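Local coordinates for protein anti-sigma-E factor ChrR (PDB 2Z2S) that binds the extracytoplasmic function sigma factor sigma-E and holds it inactive, with a zinc-binding anti-sigma domain joined to a cupin-like domain needed for the response to singlet oxygen, at residues Ala29-Leu34 with Pro91-Ala95. Sequence-based numbering, arbitrary orientation.
With ZN (zinc ion), chain I.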
loop_
_atom_site.group_PDB
_atom_site.type_symbol
_atom_site.label_atom_id
_atom_site.label_comp_id
_atom_site.label_asym_id
_atom_site.label_seq_id
_atom_site.Cartn_x
_atom_site.Cartn_y
_atom_site.Cartn_z
ATOM N N ALA B 29 6.034 2.304 1.655
ATOM C CA ALA B 29 4.823 2.954 2.137
ATOM C C ALA B 29 5.065 4.312 2.802
ATOM O O ALA B 29 4.164 5.137 2.839
ATOM C CB ALA B 29 4.069 2.029 3.091
ATOM N N THR B 30 6.260 4.565 3.330
ATOM C CA THR B 30 6.484 5.862 3.948
ATOM C C THR B 30 6.646 6.847 2.821
ATOM O O THR B 30 6.259 8.013 2.922
ATOM C CB THR B 30 7.730 5.904 4.845
ATOM O OG1 THR B 30 7.561 5.004 5.948
ATOM C CG2 THR B 30 7.898 7.310 5.425
ATOM N N HIS B 31 7.213 6.375 1.725
ATOM C CA HIS B 31 7.362 7.256 0.589
ATOM C C HIS B 31 5.950 7.543 0.111
ATOM O O HIS B 31 5.578 8.698 -0.052
ATOM C CB HIS B 31 8.161 6.591 -0.526
ATOM C CG HIS B 31 8.341 7.464 -1.724
ATOM N ND1 HIS B 31 9.021 8.662 -1.675
ATOM C CD2 HIS B 31 7.915 7.325 -3.003
ATOM C CE1 HIS B 31 9.008 9.223 -2.872
ATOM N NE2 HIS B 31 8.344 8.431 -3.695
ATOM N N LEU B 32 5.155 6.487 -0.077
ATOM C CA LEU B 32 3.785 6.637 -0.556
ATOM C C LEU B 32 2.979 7.647 0.237
ATOM O O LEU B 32 2.131 8.346 -0.321
ATOM C CB LEU B 32 3.031 5.297 -0.569
ATOM C CG LEU B 32 3.427 4.200 -1.573
ATOM C CD1 LEU B 32 2.353 3.142 -1.598
ATOM C CD2 LEU B 32 3.615 4.767 -2.964
ATOM N N SER B 33 3.221 7.755 1.532
ATOM C CA SER B 33 2.439 8.732 2.267
ATOM C C SER B 33 3.064 10.118 2.230
ATOM O O SER B 33 2.537 11.042 2.840
ATOM C CB SER B 33 2.271 8.310 3.710
ATOM O OG SER B 33 3.417 8.715 4.405
ATOM N N LEU B 34 4.186 10.251 1.523
ATOM C CA LEU B 34 4.881 11.527 1.384
ATOM C C LEU B 34 4.840 11.996 -0.060
ATOM O O LEU B 34 4.967 13.187 -0.330
ATOM C CB LEU B 34 6.348 11.402 1.812
ATOM C CG LEU B 34 6.730 11.269 3.303
ATOM C CD1 LEU B 34 8.207 10.959 3.440
ATOM C CD2 LEU B 34 6.435 12.546 4.061
ATOM N N PRO B 91 5.565 10.097 9.380
ATOM C CA PRO B 91 4.111 9.904 9.370
ATOM C C PRO B 91 3.327 8.691 8.816
ATOM O O PRO B 91 2.386 8.237 9.472
ATOM C CB PRO B 91 3.655 11.171 8.685
ATOM C CG PRO B 91 4.711 11.271 7.538
ATOM C CD PRO B 91 6.008 10.688 8.103
ATOM N N ALA B 92 3.676 8.168 7.642
ATOM C CA ALA B 92 2.872 7.078 7.077
ATOM C C ALA B 92 2.618 5.946 8.075
ATOM O O ALA B 92 1.524 5.830 8.629
ATOM C CB ALA B 92 3.494 6.565 5.765
ATOM N N PRO B 93 3.584 5.053 8.251
ATOM C CA PRO B 93 3.420 3.967 9.199
ATOM C C PRO B 93 4.647 4.108 10.094
ATOM O O PRO B 93 4.595 3.850 11.282
ATOM C CB PRO B 93 3.445 2.735 8.301
ATOM C CG PRO B 93 4.357 3.092 7.245
ATOM C CD PRO B 93 4.435 4.595 7.144
ATOM N N LEU B 94 5.753 4.535 9.496
ATOM C CA LEU B 94 7.004 4.763 10.209
ATOM C C LEU B 94 6.740 5.210 11.649
ATOM O O LEU B 94 7.433 4.796 12.576
ATOM C CB LEU B 94 7.814 5.829 9.455
ATOM C CG LEU B 94 9.277 6.150 9.770
ATOM C CD1 LEU B 94 9.359 7.474 10.473
ATOM C CD2 LEU B 94 9.889 5.035 10.590
ATOM N N ALA B 95 5.714 6.035 11.822
ATOM C CA ALA B 95 5.330 6.553 13.129
ATOM C C ALA B 95 4.992 5.435 14.121
ATOM O O ALA B 95 5.090 5.615 15.331
ATOM C CB ALA B 95 4.142 7.517 12.978
HETATM ZN ZN ZN I . 7.297 9.165 -5.228
#
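No hydrogen bond joins Thr30 to Ala92 or any other pair across this buried contact, although the two CA atoms are 4.9 Å apart. Alanine suits such a spot because its side chain is a lone methyl: CB of Ala92 points at the last turn of helix 22-32, though its exact place is doubtful, being modelled too close to Ser33. Beside it, Thr30 OG1 meets the two residues after Ala92, 3.4 Å from Pro93 CD and 3.6 Å from Leu94 CB. With OG1 turned beside its own backbone N (chi1 -64°), the hydroxyl is also hydrogen-bonded to the carbonyl O of Leu26 one turn earlier, which lets a polar residue sit in this buried interface. The prolines flanking Ala92 in sequence supply compact apolar surface, with Pro93 CG 4.3 Å from Ala29 CB and Pro91 CG 4.1 Å from Leu34 CD2, the latter pair crossing at about a right angle. This packing sets the zinc-binding anti-sigma domain against the start of the C-terminal region required for the response to singlet oxygen. His31 leaves the helix on a side turned from Pro91-Ala95; with CG anti to the backbone N (chi1 180°), its imidazole reaches the zinc, and NE2, a nitrogen ligand, binds it at 2.0 Å. His6, Cys35 and Cys38 complete the site. Leu190 of strand 187-193 touches both Thr30 and Leu94, while a chain of another protein packs against Ala29, Ser33, Pro91 and Pro93.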